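Local coordinates for protein diol-dehydratase (Roseburia inulinivorans, PDB 5I2A) that dehydrates 1,2-propanediol without B12, as a diol dehydratase of the glycyl radical enzyme family, at residues A[17-22]-A[374-379]; A[268-273]-A[320-325]; A[340-345]-A[816-821]. All coordinates share one frame; numbering follows the deposited sequence.

Contact 1: residues A[17-22]-A[374-379]; sequences RLVDHL and VFLPMP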
loop_
_atom_site.group_PDB
_atom_site.type_symbol
_atom_site.label_atom_id
_atom_site.label_comp_id
_atom_site.label_asym_id
_atom_site.label_seq_id
_atom_site.Cartn_x
_atom_site.Cartn_y
_atom_site.Cartn_z
ATOM N N ARG A 17 9.794 -0.948 -48.717
ATOM C CA ARG A 17 8.708 0.026 -48.701
ATOM C C ARG A 17 8.155 0.197 -47.279
ATOM O O ARG A 17 7.819 1.307 -46.871
ATOM C CB ARG A 17 7.597 -0.377 -49.682
ATOM C CG ARG A 17 8.089 -0.451 -51.160
ATOM C CD ARG A 17 6.923 -0.490 -52.149
ATOM N NE ARG A 17 6.192 -1.747 -52.076
ATOM C CZ ARG A 17 6.496 -2.830 -52.783
ATOM N NH1 ARG A 17 7.516 -2.804 -53.629
ATOM N NH2 ARG A 17 5.778 -3.938 -52.654
ATOM N N LEU A 18 8.063 -0.901 -46.534
ATOM C CA LEU A 18 7.672 -0.816 -45.124
ATOM C C LEU A 18 8.641 0.072 -44.368
ATOM O O LEU A 18 8.229 0.929 -43.590
ATOM C CB LEU A 18 7.625 -2.199 -44.472
ATOM C CG LEU A 18 6.542 -3.107 -45.032
ATOM C CD1 LEU A 18 6.706 -4.529 -44.513
ATOM C CD2 LEU A 18 5.163 -2.549 -44.695
ATOM N N VAL A 19 9.931 -0.134 -44.610
ATOM C CA VAL A 19 10.962 0.619 -43.910
ATOM C C VAL A 19 10.912 2.122 -44.223
ATOM O O VAL A 19 10.892 2.954 -43.307
ATOM C CB VAL A 19 12.358 0.065 -44.233
ATOM C CG1 VAL A 19 13.425 1.040 -43.800
ATOM C CG2 VAL A 19 12.553 -1.283 -43.542
ATOM N N ASP A 20 10.869 2.466 -45.507
ATOM C CA ASP A 20 10.837 3.870 -45.915
ATOM C C ASP A 20 9.624 4.591 -45.333
ATOM O O ASP A 20 9.701 5.760 -44.981
ATOM C CB ASP A 20 10.826 3.994 -47.444
ATOM C CG ASP A 20 12.137 3.558 -48.076
ATOM O OD1 ASP A 20 13.179 3.564 -47.388
ATOM O OD2 ASP A 20 12.122 3.212 -49.265
ATOM N N HIS A 21 8.503 3.891 -45.245
ATOM C CA HIS A 21 7.314 4.486 -44.655
ATOM C C HIS A 21 7.545 4.863 -43.178
ATOM O O HIS A 21 7.128 5.934 -42.749
ATOM C CB HIS A 21 6.121 3.547 -44.780
ATOM C CG HIS A 21 4.852 4.113 -44.221
ATOM N ND1 HIS A 21 4.218 5.206 -44.772
ATOM C CD2 HIS A 21 4.114 3.752 -43.142
ATOM C CE1 HIS A 21 3.132 5.482 -44.070
ATOM N NE2 HIS A 21 3.047 4.617 -43.073
ATOM N N LEU A 22 8.218 4.007 -42.411
ATOM C CA LEU A 22 8.503 4.336 -41.002
ATOM C C LEU A 22 9.209 5.668 -40.892
ATOM O O LEU A 22 8.949 6.439 -39.984
ATOM C CB LEU A 22 9.380 3.270 -40.317
ATOM C CG LEU A 22 8.778 1.889 -40.065
ATOM C CD1 LEU A 22 9.647 1.112 -39.060
ATOM C CD2 LEU A 22 7.333 1.984 -39.579
ATOM N N VAL A 374 16.188 -6.089 -43.132
ATOM C CA VAL A 374 15.557 -4.854 -42.692
ATOM C C VAL A 374 16.611 -3.790 -42.438
ATOM O O VAL A 374 16.397 -2.627 -42.722
ATOM C CB VAL A 374 14.694 -5.092 -41.427
ATOM C CG1 VAL A 374 14.097 -3.792 -40.919
ATOM C CG2 VAL A 374 13.582 -6.098 -41.749
ATOM N N PHE A 375 17.754 -4.221 -41.912
ATOM C CA PHE A 375 18.907 -3.364 -41.639
ATOM C C PHE A 375 18.565 -2.096 -40.848
ATOM O O PHE A 375 19.061 -1.013 -41.150
ATOM C CB PHE A 375 19.624 -2.986 -42.946
ATOM C CG PHE A 375 21.128 -2.998 -42.828
ATOM C CD1 PHE A 375 21.846 -4.156 -43.068
ATOM C CD2 PHE A 375 21.817 -1.864 -42.438
ATOM C CE1 PHE A 375 23.222 -4.175 -42.945
ATOM C CE2 PHE A 375 23.188 -1.878 -42.307
ATOM C CZ PHE A 375 23.894 -3.036 -42.557
ATOM N N LEU A 376 17.734 -2.257 -39.820
ATOM C CA LEU A 376 17.355 -1.163 -38.927
ATOM C C LEU A 376 17.983 -1.407 -37.545
ATOM O O LEU A 376 18.512 -2.485 -37.304
ATOM C CB LEU A 376 15.831 -1.069 -38.833
ATOM C CG LEU A 376 15.176 -0.429 -40.058
ATOM C CD1 LEU A 376 13.664 -0.331 -39.842
ATOM C CD2 LEU A 376 15.802 0.948 -40.351
ATOM N N PRO A 377 17.940 -0.411 -36.639
ATOM C CA PRO A 377 18.572 -0.618 -35.330
ATOM C C PRO A 377 17.981 -1.761 -34.495
ATOM O O PRO A 377 18.724 -2.449 -33.818
ATOM C CB PRO A 377 18.334 0.717 -34.624
ATOM C CG PRO A 377 18.300 1.708 -35.743
ATOM C CD PRO A 377 17.562 0.998 -36.840
ATOM N N MET A 378 16.668 -1.942 -34.539
ATOM C CA MET A 378 16.008 -2.925 -33.693
ATOM C C MET A 378 15.569 -4.122 -34.531
ATOM O O MET A 378 15.349 -3.976 -35.726
ATOM C CB MET A 378 14.809 -2.282 -32.976
ATOM C CG MET A 378 15.180 -0.974 -32.240
ATOM S SD MET A 378 14.121 -0.573 -30.822
ATOM C CE MET A 378 13.094 0.746 -31.472
ATOM N N PRO A 379 15.437 -5.312 -33.916
ATOM C CA PRO A 379 15.731 -5.635 -32.515
ATOM C C PRO A 379 17.231 -5.639 -32.239
ATOM O O PRO A 379 18.032 -5.634 -33.185
ATOM C CB PRO A 379 15.144 -7.039 -32.343
ATOM C CG PRO A 379 15.231 -7.641 -33.750
ATOM C CD PRO A 379 14.943 -6.480 -34.670
#
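V19 and L22, on one side of the N-terminal helix 14-22, pack against V374 and L376, where helix 362-374 gives way to the loop that leads into strand 380-385. The interface is entirely apolar, and V19 is its centre. The two methyls of V19 divide the work. V19 CG2, anti to the carbonyl carbon, meets V374 CG1 at 3.9 Å, the two valine side chains lying aslant to each other; it also meets L376 CD1 at 4.0 Å. V19 CG1, anti to the backbone N (chi1 166°), lies 4.2 Å from both CD1 and CD2 of L376, so that the forked ends of V19 and L376 meet tip to tip. The loop is turned by F375, which leaves the helix with a positive phi of 50°, after which L376 points back at helix 14-22 while P377 and M378 lead on through a cis peptide bond to P379. Strand 380-385 belongs to a five-stranded mixed sheet, consistent with one half of the barrel common to glycyl radical enzymes, and the contact thus sets the N-terminal helix against a connection entering that sheet. L22 adds a second, looser touch, its CD1 lying 4.3 Å from L376 CD1. Helix 309-323 completes the cluster, with V321 against V19 and L22 and W320 against V374. Truncating V19 to an alanine removes both gamma methyls and would probably open a gap in which V374 CG1 and L376 CD1 lose the neighbour they share. A bound di(hydroxyethyl)ether, probably from the crystallisation liquor, lies about 4 Å from the L376 side chain.

Contact 2: residues A[268-273]-A[320-325]; sequences SFWFIQ and WVKLND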
loop_
_atom_site.group_PDB
_atom_site.type_symbol
_atom_site.label_atom_id
_atom_site.label_comp_id
_atom_site.label_asym_id
_atom_site.label_seq_id
_atom_site.Cartn_x
_atom_site.Cartn_y
_atom_site.Cartn_z
ATOM N N SER A 268 0.496 -13.043 -32.801
ATOM C CA SER A 268 0.270 -13.192 -31.374
ATOM C C SER A 268 1.454 -12.627 -30.591
ATOM O O SER A 268 1.276 -11.836 -29.681
ATOM C CB SER A 268 0.054 -14.655 -31.010
ATOM O OG SER A 268 -0.393 -14.763 -29.683
ATOM N N PHE A 269 2.654 -13.047 -30.961
ATOM C CA PHE A 269 3.860 -12.466 -30.421
ATOM C C PHE A 269 3.836 -10.946 -30.507
ATOM O O PHE A 269 4.091 -10.269 -29.506
ATOM C CB PHE A 269 5.097 -12.982 -31.143
ATOM C CG PHE A 269 6.292 -12.110 -30.952
ATOM C CD1 PHE A 269 7.053 -12.210 -29.802
ATOM C CD2 PHE A 269 6.632 -11.159 -31.894
ATOM C CE1 PHE A 269 8.139 -11.399 -29.603
ATOM C CE2 PHE A 269 7.722 -10.343 -31.699
ATOM C CZ PHE A 269 8.478 -10.467 -30.549
ATOM N N TRP A 270 3.536 -10.405 -31.685
ATOM C CA TRP A 270 3.642 -8.961 -31.851
ATOM C C TRP A 270 2.638 -8.217 -30.958
ATOM O O TRP A 270 2.984 -7.216 -30.367
ATOM C CB TRP A 270 3.453 -8.501 -33.305
ATOM C CG TRP A 270 3.484 -6.996 -33.365
ATOM C CD1 TRP A 270 2.449 -6.162 -33.644
ATOM C CD2 TRP A 270 4.601 -6.153 -33.034
ATOM N NE1 TRP A 270 2.860 -4.849 -33.550
ATOM C CE2 TRP A 270 4.175 -4.822 -33.167
ATOM C CE3 TRP A 270 5.926 -6.404 -32.650
ATOM C CZ2 TRP A 270 5.019 -3.740 -32.921
ATOM C CZ3 TRP A 270 6.768 -5.333 -32.417
ATOM C CH2 TRP A 270 6.313 -4.016 -32.556
ATOM N N PHE A 271 1.405 -8.697 -30.873
ATOM C CA PHE A 271 0.415 -8.053 -30.001
ATOM C C PHE A 271 0.910 -8.002 -28.545
ATOM O O PHE A 271 0.752 -6.996 -27.872
ATOM C CB PHE A 271 -0.937 -8.777 -30.094
ATOM C CG PHE A 271 -1.815 -8.295 -31.238
ATOM C CD1 PHE A 271 -1.885 -6.948 -31.563
ATOM C CD2 PHE A 271 -2.557 -9.194 -31.988
ATOM C CE1 PHE A 271 -2.691 -6.504 -32.609
ATOM C CE2 PHE A 271 -3.368 -8.759 -33.036
ATOM C CZ PHE A 271 -3.437 -7.423 -33.349
ATOM N N ILE A 272 1.536 -9.073 -28.077
ATOM C CA ILE A 272 2.053 -9.082 -26.716
ATOM C C ILE A 272 3.196 -8.067 -26.588
ATOM O O ILE A 272 3.195 -7.251 -25.667
ATOM C CB ILE A 272 2.530 -10.479 -26.283
ATOM C CG1 ILE A 272 1.361 -11.467 -26.301
ATOM C CG2 ILE A 272 3.138 -10.412 -24.900
ATOM C CD1 ILE A 272 0.140 -11.011 -25.457
ATOM N N GLN A 273 4.136 -8.100 -27.533
ATOM C CA GLN A 273 5.252 -7.149 -27.564
ATOM C C GLN A 273 4.760 -5.708 -27.537
ATOM O O GLN A 273 5.330 -4.859 -26.855
ATOM C CB GLN A 273 6.119 -7.357 -28.810
ATOM C CG GLN A 273 7.384 -6.497 -28.850
ATOM C CD GLN A 273 8.439 -6.939 -27.829
ATOM O OE1 GLN A 273 8.349 -8.025 -27.251
ATOM N NE2 GLN A 273 9.445 -6.091 -27.613
ATOM N N TRP A 320 10.521 -7.520 -37.661
ATOM C CA TRP A 320 11.697 -6.681 -37.477
ATOM C C TRP A 320 11.338 -5.230 -37.783
ATOM O O TRP A 320 11.720 -4.323 -37.040
ATOM C CB TRP A 320 12.840 -7.164 -38.356
ATOM C CG TRP A 320 13.860 -8.098 -37.715
ATOM C CD1 TRP A 320 15.227 -8.009 -37.813
ATOM C CD2 TRP A 320 13.598 -9.236 -36.872
ATOM N NE1 TRP A 320 15.819 -9.033 -37.119
ATOM C CE2 TRP A 320 14.849 -9.799 -36.532
ATOM C CE3 TRP A 320 12.434 -9.841 -36.385
ATOM C CZ2 TRP A 320 14.965 -10.934 -35.733
ATOM C CZ3 TRP A 320 12.557 -10.970 -35.589
ATOM C CH2 TRP A 320 13.811 -11.500 -35.272
ATOM N N VAL A 321 10.575 -5.003 -38.850
ATOM C CA VAL A 321 10.166 -3.631 -39.157
ATOM C C VAL A 321 9.280 -3.063 -38.042
ATOM O O VAL A 321 9.507 -1.954 -37.562
ATOM C CB VAL A 321 9.424 -3.531 -40.514
ATOM C CG1 VAL A 321 8.856 -2.136 -40.712
ATOM C CG2 VAL A 321 10.378 -3.879 -41.657
ATOM N N LYS A 322 8.295 -3.842 -37.620
ATOM C CA LYS A 322 7.391 -3.413 -36.566
ATOM C C LYS A 322 8.130 -3.049 -35.274
ATOM O O LYS A 322 7.791 -2.070 -34.629
ATOM C CB LYS A 322 6.337 -4.494 -36.299
ATOM C CG LYS A 322 5.231 -4.556 -37.365
ATOM C CD LYS A 322 3.980 -3.743 -36.969
ATOM C CE LYS A 322 4.249 -2.246 -36.914
ATOM N NZ LYS A 322 3.026 -1.409 -36.791
ATOM N N LEU A 323 9.152 -3.822 -34.918
ATOM C CA LEU A 323 9.943 -3.538 -33.726
ATOM C C LEU A 323 10.567 -2.140 -33.764
ATOM O O LEU A 323 10.845 -1.571 -32.718
ATOM C CB LEU A 323 11.030 -4.599 -33.539
ATOM C CG LEU A 323 10.523 -5.940 -32.985
ATOM C CD1 LEU A 323 11.503 -7.081 -33.286
ATOM C CD2 LEU A 323 10.289 -5.839 -31.473
ATOM N N ASN A 324 10.783 -1.588 -34.960
ATOM C CA ASN A 324 11.258 -0.213 -35.095
ATOM C C ASN A 324 10.146 0.829 -35.169
ATOM O O ASN A 324 10.418 2.030 -35.150
ATOM C CB ASN A 324 12.154 -0.079 -36.329
ATOM C CG ASN A 324 13.428 -0.856 -36.188
ATOM O OD1 ASN A 324 14.431 -0.335 -35.707
ATOM N ND2 ASN A 324 13.392 -2.124 -36.580
ATOM N N ASP A 325 8.899 0.382 -35.240
ATOM C CA ASP A 325 7.774 1.325 -35.280
ATOM C C ASP A 325 7.485 1.917 -33.891
ATOM O O ASP A 325 7.000 3.040 -33.768
ATOM C CB ASP A 325 6.519 0.636 -35.823
ATOM C CG ASP A 325 5.426 1.622 -36.231
ATOM O OD1 ASP A 325 5.721 2.811 -36.464
ATOM O OD2 ASP A 325 4.267 1.188 -36.326
#
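The indole of W270 is received by K322 over one face and by L323 at its rim. W270 has CG anti to the backbone N (chi1 176°), which carries the ring across to helix 309-323. There K322 CB sits above the six-membered ring, 3.7 Å from its centroid and only 10° off the normal, a CH-pi contact in which the lysine chain lies crosswise to the tryptophan side chain. The lysine is bent at both chi2 (-95°) and chi3, and the bends bring CD back to 3.8 Å from W270 NE1, so that the aliphatic chain follows the indole before its ammonium turns to acids. K322 NZ forms a salt bridge with D325 OD2 at 2.9 Å, met on the anti side of the carboxylate, and a second with E72; R69 also bridges to D325, so these buried charges are probably balanced as a network. The backbone O of G76 takes hydrogen bonds from both W270 NE1 and K322 NZ, tying the nitrogen of the ring to the same loop as the lysine.

The contact packs helix 262-279 on the C-terminal end of helix 309-323, inside the region of the chain that is pyruvate formate lyase-like by sequence. The ring tip presses on the opposing backbone too: W270 CH2 lies 3.2 Å from K322 O, which also accepts the backbone N-H of D325. At the ring edge, near its plane, L323 CD2 packs 3.7 Å from W270 CZ3, the leucine and the tryptophan running alongside with their ends pointing opposite ways. The same methyl lies 4.0 Å from Q273 NE2; the OE1 of Q273 is hydrogen-bonded to Y171 OH, and its NE2 to I285 O and Q345 OE1.

Contact 3: residues A[340-345]-A[816-821]; sequences GYSLFQ and AGYSAL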
loop_
_atom_site.group_PDB
_atom_site.type_symbol
_atom_site.label_atom_id
_atom_site.label_comp_id
_atom_site.label_asym_id
_atom_site.label_seq_id
_atom_site.Cartn_x
_atom_site.Cartn_y
_atom_site.Cartn_z
ATOM N N GLY A 340 19.281 7.624 -29.689
ATOM C CA GLY A 340 19.119 6.837 -30.906
ATOM C C GLY A 340 17.747 6.193 -31.034
ATOM O O GLY A 340 17.555 5.312 -31.850
ATOM N N TYR A 341 16.801 6.638 -30.214
ATOM C CA TYR A 341 15.420 6.147 -30.253
ATOM C C TYR A 341 15.257 4.651 -29.936
ATOM O O TYR A 341 14.234 4.077 -30.264
ATOM C CB TYR A 341 14.789 6.413 -31.624
ATOM C CG TYR A 341 14.726 7.868 -32.049
ATOM C CD1 TYR A 341 13.851 8.748 -31.444
ATOM C CD2 TYR A 341 15.522 8.340 -33.087
ATOM C CE1 TYR A 341 13.770 10.074 -31.842
ATOM C CE2 TYR A 341 15.445 9.663 -33.508
ATOM C CZ TYR A 341 14.565 10.524 -32.883
ATOM O OH TYR A 341 14.494 11.828 -33.285
ATOM N N SER A 342 16.254 4.018 -29.321
ATOM C CA SER A 342 16.152 2.595 -29.027
ATOM C C SER A 342 15.120 2.299 -27.927
ATOM O O SER A 342 14.881 3.119 -27.028
ATOM C CB SER A 342 17.512 2.013 -28.608
ATOM O OG SER A 342 17.433 0.593 -28.575
ATOM N N LEU A 343 14.524 1.117 -28.024
ATOM C CA LEU A 343 13.708 0.537 -26.964
ATOM C C LEU A 343 14.407 -0.706 -26.391
ATOM O O LEU A 343 13.840 -1.412 -25.555
ATOM C CB LEU A 343 12.306 0.183 -27.493
ATOM C CG LEU A 343 11.424 1.410 -27.770
ATOM C CD1 LEU A 343 10.056 1.009 -28.333
ATOM C CD2 LEU A 343 11.253 2.201 -26.494
ATOM N N PHE A 344 15.627 -0.961 -26.876
ATOM C CA PHE A 344 16.483 -2.033 -26.369
ATOM C C PHE A 344 15.742 -3.369 -26.298
ATOM O O PHE A 344 15.732 -4.035 -25.265
ATOM C CB PHE A 344 17.036 -1.637 -24.988
ATOM C CG PHE A 344 17.575 -0.231 -24.959
ATOM C CD1 PHE A 344 18.886 0.028 -25.329
ATOM C CD2 PHE A 344 16.742 0.842 -24.644
ATOM C CE1 PHE A 344 19.372 1.337 -25.348
ATOM C CE2 PHE A 344 17.224 2.154 -24.663
ATOM C CZ PHE A 344 18.536 2.400 -24.999
ATOM N N GLN A 345 15.095 -3.724 -27.398
ATOM C CA GLN A 345 14.293 -4.927 -27.465
ATOM C C GLN A 345 15.213 -6.065 -27.885
ATOM O O GLN A 345 15.485 -6.264 -29.070
ATOM C CB GLN A 345 13.113 -4.749 -28.428
ATOM C CG GLN A 345 12.143 -3.606 -28.002
ATOM C CD GLN A 345 11.087 -3.280 -29.063
ATOM O OE1 GLN A 345 9.906 -3.593 -28.901
ATOM N NE2 GLN A 345 11.517 -2.632 -30.148
ATOM N N ALA A 816 26.353 1.077 -27.525
ATOM C CA ALA A 816 26.796 0.132 -26.493
ATOM C C ALA A 816 25.627 -0.720 -26.028
ATOM O O ALA A 816 24.776 -0.259 -25.280
ATOM C CB ALA A 816 27.428 0.864 -25.318
ATOM N N GLY A 817 25.577 -1.958 -26.500
ATOM C CA GLY A 817 24.502 -2.860 -26.142
ATOM C C GLY A 817 23.306 -2.713 -27.056
ATOM O O GLY A 817 22.295 -3.381 -26.860
ATOM N N TYR A 818 23.442 -1.832 -28.053
ATOM C CA TYR A 818 22.412 -1.574 -29.052
ATOM C C TYR A 818 23.018 -0.857 -30.234
ATOM O O TYR A 818 24.086 -0.267 -30.120
ATOM C CB TYR A 818 21.259 -0.726 -28.490
ATOM C CG TYR A 818 21.601 0.730 -28.210
ATOM C CD1 TYR A 818 22.440 1.079 -27.154
ATOM C CD2 TYR A 818 21.064 1.758 -28.987
ATOM C CE1 TYR A 818 22.736 2.417 -26.868
ATOM C CE2 TYR A 818 21.360 3.104 -28.718
ATOM C CZ TYR A 818 22.184 3.427 -27.654
ATOM O OH TYR A 818 22.479 4.746 -27.377
ATOM N N SER A 819 22.312 -0.900 -31.355
ATOM C CA SER A 819 22.739 -0.221 -32.566
ATOM C C SER A 819 21.810 0.940 -32.846
ATOM O O SER A 819 20.687 0.979 -32.349
ATOM C CB SER A 819 22.761 -1.193 -33.744
ATOM O OG SER A 819 23.703 -2.232 -33.502
ATOM N N ALA A 820 22.281 1.892 -33.641
ATOM C CA ALA A 820 21.488 3.061 -33.950
ATOM C C ALA A 820 21.896 3.659 -35.294
ATOM O O ALA A 820 22.989 3.390 -35.806
ATOM C CB ALA A 820 21.622 4.092 -32.839
ATOM N N LEU A 821 21.000 4.446 -35.873
ATOM C CA LEU A 821 21.323 5.188 -37.082
ATOM C C LEU A 821 22.287 6.317 -36.709
ATOM O O LEU A 821 21.973 7.162 -35.867
ATOM C CB LEU A 821 20.044 5.722 -37.740
ATOM C CG LEU A 821 19.197 4.630 -38.410
ATOM C CD1 LEU A 821 17.781 5.101 -38.630
ATOM C CD2 LEU A 821 19.845 4.226 -39.746
HETATM O O HOH W 1 18.423 5.460 -34.578
HETATM O O HOH W 2 18.064 0.178 -31.142
#
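The loop that carries G340 and F344 runs beside A820 and Y818 with CA atoms 5.4 Å apart at G340 and A820 and 6.5 Å apart at F344 and Y818, and no direct hydrogen bond joins the two. G340 is glycine by need: its phi of 110° would jam a CB against the preceding carbonyl O, and that CB would also clash with the methyl of A820. Y818, whose CG lies between its backbone N and carbonyl carbon (chi1 71°), turns its ring to the loop, and F344 points an edge at its face, with CE1 3.6 Å from Y818 CD1. The rings form an edge-to-face pair with centroids 4.9 Å apart. S342 CB packs 3.6 Å from Y818 CD2, and S342 OG accepts from F344 N at 2.9 Å, an ST turn that also places this oxygen over the centre of the F344 ring. Two waters bridge the segments: one joins G340 O to L821 N, backbone to backbone, the other the hydroxyl S342 OG to S819 O. Y818 OH is hydrogen-bonded to A339 O, fixing the far end of the ring. Y818 follows G817, the predicted glycyl radical site, unmodified here, in the turn between strands 812-814 and 819-821. Aromatic packing and water bridges therefore probably help to position this turn in the protein interior.

How the contacts relate
All three contacts are buried, but lie at different distances from the chain's centre: the centre of contact 3 is about 8 Å from it, those of contacts 1 and 2 about 20 and 18 Å, and V19 of contact 1 is partly exposed. Helix 309-323 belongs to contact 2 and also backs contact 1, and just beyond it N324 ND2 probably donates a hydrogen bond to M378 O. Q345 of contact 3 probably bonds to contact 2 twice, through Q273 NE2 and L323 O, while P377 of contact 1 packs on S819. Chemistry changes accordingly, from purely aliphatic at the N-terminal helix, through indole and buried charge between helices, to aromatics and water beside the predicted radical site.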